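Local coordinates for purine nucleoside phosphorylase (PDB 3KHS), which probably catalyses the phosphorolysis of purine nucleosides to free base and sugar phosphate, a step of purine nucleoside salvage, at residues G25-S30 with K79-L84; S30-I35 with V109-A114; D131-P136 with E186-C191; F126-D131 with L233-I238. All blocks are in the same frame, centred on the assembly; numbering follows the deposited sequence.

Interaction 1 of 4, residues G25-S30 with K79-L84; sequences GIVCGS and KGRFHL. With PO4 (phosphate ion), chain G.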
loop_
_atom_site.group_PDB
_atom_site.type_symbol
_atom_site.label_atom_id
_atom_site.label_comp_id
_atom_site.label_asym_id
_atom_site.label_seq_id
_atom_site.Cartn_x
_atom_site.Cartn_y
_atom_site.Cartn_z
ATOM N N GLY B 25 -8.230 -8.002 28.090
ATOM C CA GLY B 25 -8.715 -8.623 26.867
ATOM C C GLY B 25 -7.709 -9.569 26.225
ATOM O O GLY B 25 -6.498 -9.393 26.338
ATOM N N ILE B 26 -8.207 -10.584 25.538
ATOM C CA ILE B 26 -7.336 -11.548 24.876
ATOM C C ILE B 26 -7.836 -11.783 23.451
ATOM O O ILE B 26 -9.036 -11.920 23.236
ATOM C CB ILE B 26 -7.338 -12.942 25.582
ATOM C CG1 ILE B 26 -7.092 -12.792 27.081
ATOM C CG2 ILE B 26 -6.270 -13.861 24.942
ATOM C CD1 ILE B 26 -7.348 -14.069 27.855
ATOM N N VAL B 27 -6.910 -11.832 22.491
ATOM C CA VAL B 27 -7.244 -12.095 21.090
ATOM C C VAL B 27 -6.483 -13.370 20.746
ATOM O O VAL B 27 -5.252 -13.378 20.804
ATOM C CB VAL B 27 -6.721 -10.982 20.141
ATOM C CG1 VAL B 27 -7.240 -11.216 18.707
ATOM C CG2 VAL B 27 -7.147 -9.632 20.624
ATOM N N CYS B 28 -7.193 -14.443 20.407
ATOM C CA CYS B 28 -6.536 -15.693 20.040
ATOM C C CYS B 28 -6.232 -15.765 18.545
ATOM O O CYS B 28 -7.132 -15.647 17.698
ATOM C CB CYS B 28 -7.410 -16.894 20.393
ATOM S SG CYS B 28 -7.836 -16.953 22.115
ATOM N N GLY B 29 -4.964 -15.988 18.225
ATOM C CA GLY B 29 -4.576 -16.090 16.835
ATOM C C GLY B 29 -4.901 -17.441 16.243
ATOM O O GLY B 29 -5.683 -18.204 16.820
ATOM N N SER B 30 -4.290 -17.748 15.099
ATOM C CA SER B 30 -4.553 -19.026 14.441
ATOM C C SER B 30 -4.129 -20.262 15.235
ATOM O O SER B 30 -2.966 -20.394 15.609
ATOM C CB SER B 30 -3.893 -19.057 13.064
ATOM O OG SER B 30 -4.489 -18.093 12.235
ATOM N N LYS B 79 -12.091 -15.505 20.400
ATOM C CA LYS B 79 -11.690 -16.788 19.841
ATOM C C LYS B 79 -11.834 -16.614 18.328
ATOM O O LYS B 79 -12.848 -16.981 17.749
ATOM C CB LYS B 79 -12.592 -17.921 20.347
ATOM C CG LYS B 79 -12.176 -18.461 21.717
ATOM C CD LYS B 79 -12.921 -19.715 22.106
ATOM C CE LYS B 79 -12.392 -20.944 21.385
ATOM N NZ LYS B 79 -12.860 -22.219 22.051
ATOM N N GLY B 80 -10.817 -16.019 17.707
ATOM C CA GLY B 80 -10.845 -15.782 16.280
ATOM C C GLY B 80 -10.786 -14.286 16.096
ATOM O O GLY B 80 -11.347 -13.552 16.904
ATOM N N ARG B 81 -10.100 -13.819 15.056
ATOM C CA ARG B 81 -10.001 -12.387 14.811
ATOM C C ARG B 81 -10.359 -12.095 13.351
ATOM O O ARG B 81 -10.759 -12.990 12.638
ATOM C CB ARG B 81 -8.592 -11.893 15.130
ATOM C CG ARG B 81 -7.452 -12.643 14.386
ATOM C CD ARG B 81 -6.351 -11.673 13.972
ATOM N NE ARG B 81 -5.734 -11.056 15.145
ATOM C CZ ARG B 81 -4.878 -11.674 15.948
ATOM N NH1 ARG B 81 -4.515 -12.946 15.707
ATOM N NH2 ARG B 81 -4.391 -11.026 16.999
ATOM N N PHE B 82 -10.241 -10.842 12.926
ATOM C CA PHE B 82 -10.552 -10.460 11.556
ATOM C C PHE B 82 -9.281 -9.936 10.885
ATOM O O PHE B 82 -8.475 -9.268 11.530
ATOM C CB PHE B 82 -11.662 -9.382 11.561
ATOM C CG PHE B 82 -12.949 -9.873 12.152
ATOM C CD1 PHE B 82 -13.743 -10.779 11.455
ATOM C CD2 PHE B 82 -13.297 -9.556 13.465
ATOM C CE1 PHE B 82 -14.860 -11.379 12.065
ATOM C CE2 PHE B 82 -14.421 -10.154 14.087
ATOM C CZ PHE B 82 -15.196 -11.064 13.386
ATOM N N HIS B 83 -9.098 -10.240 9.600
ATOM C CA HIS B 83 -7.900 -9.797 8.872
ATOM C C HIS B 83 -8.216 -9.063 7.598
ATOM O O HIS B 83 -9.210 -9.369 6.918
ATOM C CB HIS B 83 -7.012 -10.971 8.416
ATOM C CG HIS B 83 -6.802 -12.034 9.440
ATOM N ND1 HIS B 83 -7.776 -12.950 9.768
ATOM C CD2 HIS B 83 -5.719 -12.345 10.194
ATOM C CE1 HIS B 83 -7.307 -13.783 10.682
ATOM N NE2 HIS B 83 -6.060 -13.441 10.957
ATOM N N LEU B 84 -7.317 -8.145 7.237
ATOM C CA LEU B 84 -7.436 -7.419 5.973
ATOM C C LEU B 84 -7.614 -8.342 4.778
ATOM O O LEU B 84 -8.394 -8.037 3.871
ATOM C CB LEU B 84 -6.201 -6.560 5.691
ATOM C CG LEU B 84 -6.382 -5.125 6.139
ATOM C CD1 LEU B 84 -6.517 -5.133 7.661
ATOM C CD2 LEU B 84 -5.172 -4.254 5.705
HETATM P P PO4 G . -3.129 -14.957 12.807
HETATM O O1 PO4 G . -2.704 -15.745 13.995
HETATM O O2 PO4 G . -4.472 -14.347 13.062
HETATM O O3 PO4 G . -2.149 -13.862 12.545
HETATM O O4 PO4 G . -3.199 -15.857 11.624
#
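The tight part of this contact is Val27 against Arg81. Methyl CG1 of Val27 sits over one face of the guanidinium, 3.2 Å above its plane and offset toward the rim, with its closest approach, 3.3 Å, to Arg81 NH2. The two side chains cross at about a right angle. On the same arginine, NH1 comes to 3.3 Å from Gly29 CA, where the backbone carries no side chain to hold it off. Arg81 gets there by a folded route: CG lies between its own backbone N and carbonyl carbon (chi1 55°), and the chain bends again further out. Toward Lys79 the packing slackens. Cys28 CB lies 4.3 Å from Lys79 CA, Cys28 O stays 3.7 Å from Gly80 N, and no hydrogen bond joins the two segments. Lys79 runs on to a partly exposed position, with a long, weak ion pair to Asp37.

What ties the far end of residues 79-84 to residues 25-30 is the phosphate. Its O2 takes Arg81 NH1 at 3.0 Å, near the guanidinium plane, and His83 NE2 at 2.8 Å, at the ring edge and fairly straight (165°). Ser30 and Ser217 also bind the ion. Glu221 forms a salt bridge with Arg81 NE, and NH1 also bonds Thr111 O; together with the phosphate, these partners fix the rotation of the guanidinium. The chemistry is that of an anion pocket, consistent with the phosphate-substrate site of trimeric purine nucleoside phosphorylases.

Interaction 2 of 4, residues S30-I35 with V109-A114; sequences SGLGKI and VLTNAA. With PO4 (phosphate ion), chain G.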
loop_
_atom_site.group_PDB
_atom_site.type_symbol
_atom_site.label_atom_id
_atom_site.label_comp_id
_atom_site.label_asym_id
_atom_site.label_seq_id
_atom_site.Cartn_x
_atom_site.Cartn_y
_atom_site.Cartn_z
ATOM N N SER B 30 -4.290 -17.748 15.099
ATOM C CA SER B 30 -4.553 -19.026 14.441
ATOM C C SER B 30 -4.129 -20.262 15.235
ATOM O O SER B 30 -2.966 -20.394 15.609
ATOM C CB SER B 30 -3.893 -19.057 13.064
ATOM O OG SER B 30 -4.489 -18.093 12.235
ATOM N N GLY B 31 -5.093 -21.158 15.468
ATOM C CA GLY B 31 -4.844 -22.380 16.212
ATOM C C GLY B 31 -4.617 -22.177 17.706
ATOM O O GLY B 31 -4.274 -23.118 18.423
ATOM N N LEU B 32 -4.814 -20.955 18.184
ATOM C CA LEU B 32 -4.597 -20.664 19.593
ATOM C C LEU B 32 -5.911 -20.486 20.369
ATOM O O LEU B 32 -5.945 -19.853 21.422
ATOM C CB LEU B 32 -3.723 -19.412 19.694
ATOM C CG LEU B 32 -2.398 -19.569 18.948
ATOM C CD1 LEU B 32 -1.623 -18.246 18.953
ATOM C CD2 LEU B 32 -1.581 -20.692 19.620
ATOM N N GLY B 33 -6.987 -21.054 19.837
ATOM C CA GLY B 33 -8.288 -20.962 20.479
ATOM C C GLY B 33 -8.349 -21.529 21.887
ATOM O O GLY B 33 -8.926 -20.920 22.790
ATOM N N LYS B 34 -7.756 -22.698 22.084
ATOM C CA LYS B 34 -7.763 -23.344 23.392
ATOM C C LYS B 34 -7.535 -22.371 24.552
ATOM O O LYS B 34 -7.992 -22.611 25.652
ATOM C CB LYS B 34 -6.706 -24.452 23.429
ATOM C CG LYS B 34 -6.953 -25.610 22.469
ATOM C CD LYS B 34 -7.758 -26.743 23.110
ATOM C CE LYS B 34 -7.893 -27.936 22.147
ATOM N NZ LYS B 34 -8.594 -29.134 22.732
ATOM N N ILE B 35 -6.829 -21.276 24.298
ATOM C CA ILE B 35 -6.553 -20.297 25.334
ATOM C C ILE B 35 -7.839 -19.887 26.052
ATOM O O ILE B 35 -7.830 -19.598 27.246
ATOM C CB ILE B 35 -5.930 -19.011 24.734
ATOM C CG1 ILE B 35 -4.620 -19.318 24.022
ATOM C CG2 ILE B 35 -5.689 -17.989 25.829
ATOM C CD1 ILE B 35 -3.897 -18.057 23.537
ATOM N N VAL B 109 -3.997 -8.697 25.465
ATOM C CA VAL B 109 -2.946 -9.680 25.178
ATOM C C VAL B 109 -3.321 -10.340 23.837
ATOM O O VAL B 109 -4.333 -11.054 23.746
ATOM C CB VAL B 109 -2.880 -10.791 26.260
ATOM C CG1 VAL B 109 -1.757 -11.786 25.916
ATOM C CG2 VAL B 109 -2.637 -10.193 27.664
ATOM N N LEU B 110 -2.503 -10.101 22.813
ATOM C CA LEU B 110 -2.730 -10.642 21.471
ATOM C C LEU B 110 -1.771 -11.788 21.153
ATOM O O LEU B 110 -0.619 -11.778 21.562
ATOM C CB LEU B 110 -2.488 -9.570 20.399
ATOM C CG LEU B 110 -2.965 -8.105 20.305
ATOM C CD1 LEU B 110 -4.333 -8.024 19.719
ATOM C CD2 LEU B 110 -2.878 -7.429 21.649
ATOM N N THR B 111 -2.252 -12.768 20.410
ATOM C CA THR B 111 -1.431 -13.885 19.986
ATOM C C THR B 111 -1.665 -14.071 18.486
ATOM O O THR B 111 -2.702 -13.635 17.954
ATOM C CB THR B 111 -1.827 -15.187 20.692
ATOM O OG1 THR B 111 -3.174 -15.531 20.341
ATOM C CG2 THR B 111 -1.681 -15.043 22.198
ATOM N N ASN B 112 -0.699 -14.687 17.805
ATOM C CA ASN B 112 -0.840 -14.968 16.379
ATOM C C ASN B 112 0.171 -16.027 15.999
ATOM O O ASN B 112 1.062 -16.360 16.781
ATOM C CB ASN B 112 -0.620 -13.716 15.534
ATOM C CG ASN B 112 0.800 -13.167 15.627
ATOM O OD1 ASN B 112 1.774 -13.905 15.489
ATOM N ND2 ASN B 112 0.921 -11.861 15.820
ATOM N N ALA B 113 0.002 -16.573 14.806
ATOM C CA ALA B 113 0.908 -17.570 14.264
ATOM C C ALA B 113 1.647 -16.771 13.192
ATOM O O ALA B 113 1.014 -16.039 12.423
ATOM C CB ALA B 113 0.122 -18.717 13.633
ATOM N N ALA B 114 2.972 -16.864 13.167
ATOM C CA ALA B 114 3.746 -16.121 12.187
ATOM C C ALA B 114 4.925 -16.916 11.625
ATOM O O ALA B 114 5.277 -17.959 12.151
ATOM C CB ALA B 114 4.229 -14.850 12.797
HETATM P P PO4 G . -3.129 -14.957 12.807
HETATM O O1 PO4 G . -2.704 -15.745 13.995
HETATM O O2 PO4 G . -4.472 -14.347 13.062
HETATM O O3 PO4 G . -2.149 -13.862 12.545
HETATM O O4 PO4 G . -3.199 -15.857 11.624
#
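No flat side chain is sandwiched between Leu32 and Thr111, which touch directly; the one planar side-chain group here, the Asn112 amide, starts from a CB directed away from residues 30-35. Both ends of that amide are tied: OD1 bonds Ser236 OG and ND2 bonds Thr218 OG1, which fixes its rotation. Its CB faces the phosphate instead, 3.3 Å from O1.

Leu32 makes the closest approach. Its methyl CD1 lies against the threonine, 3.4 Å from Thr111 OG1 and 3.5 Å from Thr111 CB, and reaches on toward the backbone N of Asn112. Thr111 places OG1 between its backbone N and carbonyl carbon (chi1 63°), a rotation that brings the hydroxyl to Val27 O of strand 24-28 and to Gly29 N just after it, while CG2 is turned to meet Ile35 CD1 tip to tip at 4.0 Å. Ile35 also packs on Met268 and Thr269 of helix 257-279. Further along the strand, Ser30 and Ala113 come together loosely, CB to CB at 4.1 Å.

The phosphate closes this end. Its O1 is gripped by two backbone amides, Ser30 N at 2.8 Å (171° at the hydrogen) and Ala113 N at 2.9 Å (154°), and Ser30 OG bonds O4 at 2.7 Å. One segment thus offers a loop amide and hydroxyl, the other a strand amide. At the Thr111 end lies a buried, mostly apolar footing whose one hydroxyl is taken up by main-chain atoms; at the Ala113 end is an anion site built largely from N-H donors, which probably favours a negatively charged oxygen, as expected for the substrate phosphate in this family.

Interaction 3 of 4, residues D131-P136 with E186-C191; sequences DHINLP and EGVYCC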
loop_
_atom_site.group_PDB
_atom_site.type_symbol
_atom_site.label_atom_id
_atom_site.label_comp_id
_atom_site.label_asym_id
_atom_site.label_seq_id
_atom_site.Cartn_x
_atom_site.Cartn_y
_atom_site.Cartn_z
ATOM N N ASP B 131 8.116 -4.532 18.814
ATOM C CA ASP B 131 7.789 -3.448 17.897
ATOM C C ASP B 131 7.226 -4.041 16.614
ATOM O O ASP B 131 7.322 -5.246 16.406
ATOM C CB ASP B 131 9.048 -2.630 17.592
ATOM C CG ASP B 131 8.720 -1.254 17.067
ATOM O OD1 ASP B 131 7.571 -0.857 17.274
ATOM O OD2 ASP B 131 9.575 -0.550 16.485
ATOM N N HIS B 132 6.617 -3.220 15.759
ATOM C CA HIS B 132 6.098 -3.762 14.497
ATOM C C HIS B 132 6.366 -2.857 13.313
ATOM O O HIS B 132 6.795 -1.712 13.463
ATOM C CB HIS B 132 4.578 -4.089 14.568
ATOM C CG HIS B 132 3.670 -2.887 14.526
ATOM N ND1 HIS B 132 2.548 -2.778 15.329
ATOM C CD2 HIS B 132 3.737 -1.732 13.815
ATOM C CE1 HIS B 132 1.974 -1.603 15.126
ATOM N NE2 HIS B 132 2.675 -0.950 14.211
ATOM N N ILE B 133 6.140 -3.417 12.133
ATOM C CA ILE B 133 6.277 -2.715 10.864
ATOM C C ILE B 133 4.967 -3.046 10.157
ATOM O O ILE B 133 4.754 -4.187 9.724
ATOM C CB ILE B 133 7.425 -3.253 10.005
ATOM C CG1 ILE B 133 8.764 -3.005 10.685
ATOM C CG2 ILE B 133 7.422 -2.554 8.659
ATOM C CD1 ILE B 133 9.898 -3.790 10.039
ATOM N N ASN B 134 4.074 -2.059 10.086
ATOM C CA ASN B 134 2.768 -2.245 9.463
ATOM C C ASN B 134 2.698 -1.665 8.059
ATOM O O ASN B 134 2.291 -0.521 7.850
ATOM C CB ASN B 134 1.685 -1.631 10.351
ATOM C CG ASN B 134 0.295 -1.981 9.882
ATOM O OD1 ASN B 134 0.048 -3.115 9.536
ATOM N ND2 ASN B 134 -0.624 -1.007 9.882
ATOM N N LEU B 135 3.103 -2.462 7.084
ATOM C CA LEU B 135 3.102 -1.988 5.696
ATOM C C LEU B 135 1.755 -1.470 5.179
ATOM O O LEU B 135 1.690 -0.393 4.628
ATOM C CB LEU B 135 3.646 -3.081 4.778
ATOM C CG LEU B 135 5.085 -3.522 5.144
ATOM C CD1 LEU B 135 5.432 -4.760 4.339
ATOM C CD2 LEU B 135 6.115 -2.389 4.881
ATOM N N PRO B 136 0.660 -2.206 5.392
ATOM C CA PRO B 136 -0.616 -1.686 4.882
ATOM C C PRO B 136 -0.977 -0.329 5.482
ATOM O O PRO B 136 -1.580 0.517 4.819
ATOM C CB PRO B 136 -1.619 -2.747 5.294
ATOM C CG PRO B 136 -0.813 -3.996 5.374
ATOM C CD PRO B 136 0.497 -3.541 5.990
ATOM N N GLU B 186 12.374 -12.088 21.622
ATOM C CA GLU B 186 11.759 -10.780 21.655
ATOM C C GLU B 186 12.205 -10.114 20.366
ATOM O O GLU B 186 13.389 -9.939 20.157
ATOM C CB GLU B 186 12.222 -9.965 22.855
ATOM C CG GLU B 186 11.623 -8.586 22.867
ATOM C CD GLU B 186 11.752 -7.910 24.204
ATOM O OE1 GLU B 186 12.828 -8.037 24.814
ATOM O OE2 GLU B 186 10.789 -7.245 24.640
ATOM N N GLY B 187 11.254 -9.765 19.499
ATOM C CA GLY B 187 11.614 -9.162 18.237
ATOM C C GLY B 187 10.569 -8.309 17.539
ATOM O O GLY B 187 9.506 -7.965 18.093
ATOM N N VAL B 188 10.888 -7.974 16.290
ATOM C CA VAL B 188 10.048 -7.119 15.476
ATOM C C VAL B 188 9.063 -7.869 14.587
ATOM O O VAL B 188 9.470 -8.735 13.806
ATOM C CB VAL B 188 10.944 -6.206 14.613
ATOM C CG1 VAL B 188 10.092 -5.213 13.843
ATOM C CG2 VAL B 188 11.938 -5.489 15.491
ATOM N N TYR B 189 7.772 -7.539 14.702
ATOM C CA TYR B 189 6.725 -8.204 13.883
ATOM C C TYR B 189 6.389 -7.385 12.653
ATOM O O TYR B 189 6.040 -6.223 12.762
ATOM C CB TYR B 189 5.431 -8.425 14.687
ATOM C CG TYR B 189 4.320 -9.109 13.919
ATOM C CD1 TYR B 189 4.001 -10.454 14.141
ATOM C CD2 TYR B 189 3.535 -8.386 13.018
ATOM C CE1 TYR B 189 2.891 -11.066 13.479
ATOM C CE2 TYR B 189 2.453 -8.976 12.370
ATOM C CZ TYR B 189 2.133 -10.300 12.607
ATOM O OH TYR B 189 0.993 -10.782 11.999
ATOM N N CYS B 190 6.523 -7.971 11.477
ATOM C CA CYS B 190 6.185 -7.238 10.255
ATOM C C CYS B 190 4.824 -7.701 9.756
ATOM O O CYS B 190 4.618 -8.890 9.498
ATOM C CB CYS B 190 7.231 -7.445 9.141
ATOM S SG CYS B 190 6.796 -6.680 7.523
ATOM N N CYS B 191 3.906 -6.750 9.630
ATOM C CA CYS B 191 2.564 -7.051 9.172
ATOM C C CYS B 191 2.372 -6.737 7.689
ATOM O O CYS B 191 2.667 -5.623 7.238
ATOM C CB CYS B 191 1.541 -6.240 9.990
ATOM S SG CYS B 191 -0.170 -6.599 9.506
#
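Carbonyl O of Ile133 takes the shortest bond of the pair, 2.7 Å from Cys191 N, with the donor nearly along the C=O axis; Cys190 CA adds a CA-H...O contact to the same oxygen. Tyr189 O is shared similarly, accepting Ile133 N at 2.9 Å while His132 CA closes to 3.0 Å. With Tyr189 N to Asp131 O and a longer Leu135 N to Cys191 O bond (3.2 Å), this is a regular parallel ladder, strand axes 4.5 Å apart and 18° from exact alignment.

One face carries Asp131, Val188, Ile133 and Cys190. Ile133 CD1 lies 4.1 Å from Val188 CG1, and Leu135 CD1 reaches over Cys190 SG at 4.0 Å, carrying the apolar surface past the end of the strand. The other face carries His132, Tyr189, Asn134 and Cys191. Here Asn134 turns CG opposite its backbone N (chi1 -171°), which brings OD1 alongside Cys191, 3.5 Å from CB. Pro136 CD rests against Cys191 O and ends the run of contacts.

The polar ends on this second face leave for other parts of the chain: His132 ND1 bonds Tyr163 OH and Tyr189 OH bonds Ser217 N. Helix 219-227 packs on His132 and Asn134, while Tyr189 leans on strands 107-116 and 126-129. Along strand 131-134 lies a subunit interface of the trimer: Asp131 OD2 bonds Ala201 N, His132 O bonds Thr199 OG1 and Asn134 N bonds Glu202 OE2, all of the second subunit. Strand 131-134 therefore lies between strand 184-191 and that neighbouring chain.

Interaction 4 of 4, residues F126-D131 with L233-I238; sequences FMVVRD and LAVSLI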
loop_
_atom_site.group_PDB
_atom_site.type_symbol
_atom_site.label_atom_id
_atom_site.label_comp_id
_atom_site.label_asym_id
_atom_site.label_seq_id
_atom_site.Cartn_x
_atom_site.Cartn_y
_atom_site.Cartn_z
ATOM N N PHE B 126 8.393 -18.978 20.479
ATOM C CA PHE B 126 7.500 -17.868 20.760
ATOM C C PHE B 126 8.299 -16.591 20.547
ATOM O O PHE B 126 9.466 -16.520 20.917
ATOM C CB PHE B 126 7.049 -17.890 22.223
ATOM C CG PHE B 126 6.008 -18.934 22.549
ATOM C CD1 PHE B 126 5.714 -19.236 23.875
ATOM C CD2 PHE B 126 5.315 -19.591 21.559
ATOM C CE1 PHE B 126 4.744 -20.175 24.200
ATOM C CE2 PHE B 126 4.336 -20.537 21.883
ATOM C CZ PHE B 126 4.057 -20.824 23.205
ATOM N N MET B 127 7.687 -15.581 19.946
ATOM C CA MET B 127 8.374 -14.310 19.788
ATOM C C MET B 127 7.503 -13.241 20.410
ATOM O O MET B 127 6.441 -12.910 19.890
ATOM C CB MET B 127 8.628 -13.922 18.328
ATOM C CG MET B 127 9.366 -12.588 18.265
ATOM S SD MET B 127 9.451 -11.762 16.707
ATOM C CE MET B 127 7.911 -10.864 16.724
ATOM N N VAL B 128 7.957 -12.726 21.540
ATOM C CA VAL B 128 7.265 -11.666 22.232
ATOM C C VAL B 128 7.534 -10.450 21.353
ATOM O O VAL B 128 8.683 -10.223 20.947
ATOM C CB VAL B 128 7.870 -11.485 23.646
ATOM C CG1 VAL B 128 7.502 -10.144 24.204
ATOM C CG2 VAL B 128 7.384 -12.602 24.557
ATOM N N VAL B 129 6.496 -9.666 21.064
ATOM C CA VAL B 129 6.658 -8.520 20.178
ATOM C C VAL B 129 7.098 -7.235 20.839
ATOM O O VAL B 129 6.433 -6.728 21.736
ATOM C CB VAL B 129 5.353 -8.243 19.369
ATOM C CG1 VAL B 129 5.580 -7.114 18.388
ATOM C CG2 VAL B 129 4.936 -9.495 18.641
ATOM N N ARG B 130 8.219 -6.695 20.375
ATOM C CA ARG B 130 8.738 -5.467 20.951
ATOM C C ARG B 130 8.405 -4.277 20.080
ATOM O O ARG B 130 8.408 -3.144 20.535
ATOM C CB ARG B 130 10.264 -5.550 21.144
ATOM C CG ARG B 130 11.066 -5.304 19.882
ATOM C CD ARG B 130 12.584 -5.169 20.135
ATOM N NE ARG B 130 13.149 -4.174 19.215
ATOM C CZ ARG B 130 13.914 -4.469 18.173
ATOM N NH1 ARG B 130 14.230 -5.729 17.916
ATOM N NH2 ARG B 130 14.332 -3.509 17.364
ATOM N N ASP B 131 8.116 -4.532 18.814
ATOM C CA ASP B 131 7.789 -3.448 17.897
ATOM C C ASP B 131 7.226 -4.041 16.614
ATOM O O ASP B 131 7.322 -5.246 16.406
ATOM C CB ASP B 131 9.048 -2.630 17.592
ATOM C CG ASP B 131 8.720 -1.254 17.067
ATOM O OD1 ASP B 131 7.571 -0.857 17.274
ATOM O OD2 ASP B 131 9.575 -0.550 16.485
ATOM N N LEU B 233 0.263 -6.286 24.663
ATOM C CA LEU B 233 1.268 -7.322 24.724
ATOM C C LEU B 233 0.874 -8.260 23.585
ATOM O O LEU B 233 -0.295 -8.615 23.438
ATOM C CB LEU B 233 1.217 -8.061 26.032
ATOM C CG LEU B 233 1.917 -9.414 25.963
ATOM C CD1 LEU B 233 3.413 -9.192 25.679
ATOM C CD2 LEU B 233 1.672 -10.210 27.262
ATOM N N ALA B 234 1.842 -8.628 22.758
ATOM C CA ALA B 234 1.566 -9.540 21.656
ATOM C C ALA B 234 2.647 -10.607 21.615
ATOM O O ALA B 234 3.829 -10.297 21.740
ATOM C CB ALA B 234 1.527 -8.774 20.355
ATOM N N VAL B 235 2.233 -11.859 21.464
ATOM C CA VAL B 235 3.161 -12.983 21.391
ATOM C C VAL B 235 2.893 -13.797 20.108
ATOM O O VAL B 235 1.783 -14.289 19.906
ATOM C CB VAL B 235 2.985 -13.931 22.623
ATOM C CG1 VAL B 235 3.877 -15.179 22.468
ATOM C CG2 VAL B 235 3.350 -13.201 23.922
ATOM N N SER B 236 3.902 -13.943 19.256
ATOM C CA SER B 236 3.756 -14.726 18.031
ATOM C C SER B 236 4.276 -16.152 18.233
ATOM O O SER B 236 5.327 -16.371 18.823
ATOM C CB SER B 236 4.560 -14.112 16.863
ATOM O OG SER B 236 4.057 -12.878 16.398
ATOM N N LEU B 237 3.520 -17.115 17.736
ATOM C CA LEU B 237 3.936 -18.498 17.777
ATOM C C LEU B 237 4.641 -18.639 16.412
ATOM O O LEU B 237 4.032 -18.411 15.372
ATOM C CB LEU B 237 2.688 -19.376 17.884
ATOM C CG LEU B 237 2.730 -20.887 17.736
ATOM C CD1 LEU B 237 2.313 -21.224 16.322
ATOM C CD2 LEU B 237 4.084 -21.448 18.080
ATOM N N ILE B 238 5.934 -18.946 16.411
ATOM C CA ILE B 238 6.646 -19.092 15.140
ATOM C C ILE B 238 6.277 -20.458 14.615
ATOM O O ILE B 238 6.901 -21.443 14.954
ATOM C CB ILE B 238 8.178 -18.985 15.309
ATOM C CG1 ILE B 238 8.538 -17.618 15.881
ATOM C CG2 ILE B 238 8.870 -19.176 13.975
ATOM C CD1 ILE B 238 8.140 -16.456 15.030
HETATM O O HOH W 1 4.245 -7.306 23.497
#
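Met127 and Ser236 form the antiparallel hydrogen-bonded pair at the middle of this contact, with Met127 N to Ser236 O at 2.7 Å in the carbonyl plane and Ser236 N to Met127 O at 2.8 Å, tilted 35° from it, while the strand directions are 155° apart. Next along, Val129 N bonds Ala234 O at 2.8 Å, but in place of a return bond a water lies between Ala234 N and Val129 O, accepting from the first and probably donating to the second. The strands are parting there, just before the corner at Arg130.

Phe126, Val128, Val235 and Leu237 share one face. Leu237 CD2 comes in at the edge of the Phe126 ring, near its plane, 3.9 Å from CE2, and the two side chains cross obliquely. Val235 divides its methyls: CG1 goes to Phe126 CB at 4.2 Å, and CG2, on the branch beside its backbone N, to Val128 CG2 at 4.1 Å. Helix 257-279 covers this face through Met268 on Phe126 and Val235, and helix 165-178 packs on Val128.

The other face holds Met127 and Ser236. Here Ile238 CD1 touches Met127 CB, and Val129 CG2 lies 3.9 Å from Ala234 CB. Tyr189 packs against Val129 and Ser236.

All ten touching residues are buried, and three direct backbone bonds and a run of apolar contacts join the strands. The Ser236 hydroxyl is the polar exception: its bond to Asn112 OD1 probably helps to fix that side chain, whose CB lies by the phosphate.

All four contacts reach one mixed sheet. Interactions 1 and 2 are close, centres about 7 Å apart; they share Ser30, involve the adjacent strands 24-28 and 107-116, alternate along the chain, and both touch the phosphate. Both come before interactions 3 and 4, whose centres are about 10 Å apart and which share Asp131, just after the corner at Arg130; from there on, interaction 3 falls between the two segments of interaction 4. Strand 231-241, beside 107-116, carries the sheet from interaction 2 to interaction 4, centres also about 10 Å apart. Interaction 3 is centred about 17 Å from interactions 1 and 2, yet Tyr189 reaches Asn112. The sheet thus links the probable phosphate site to the trimer interface.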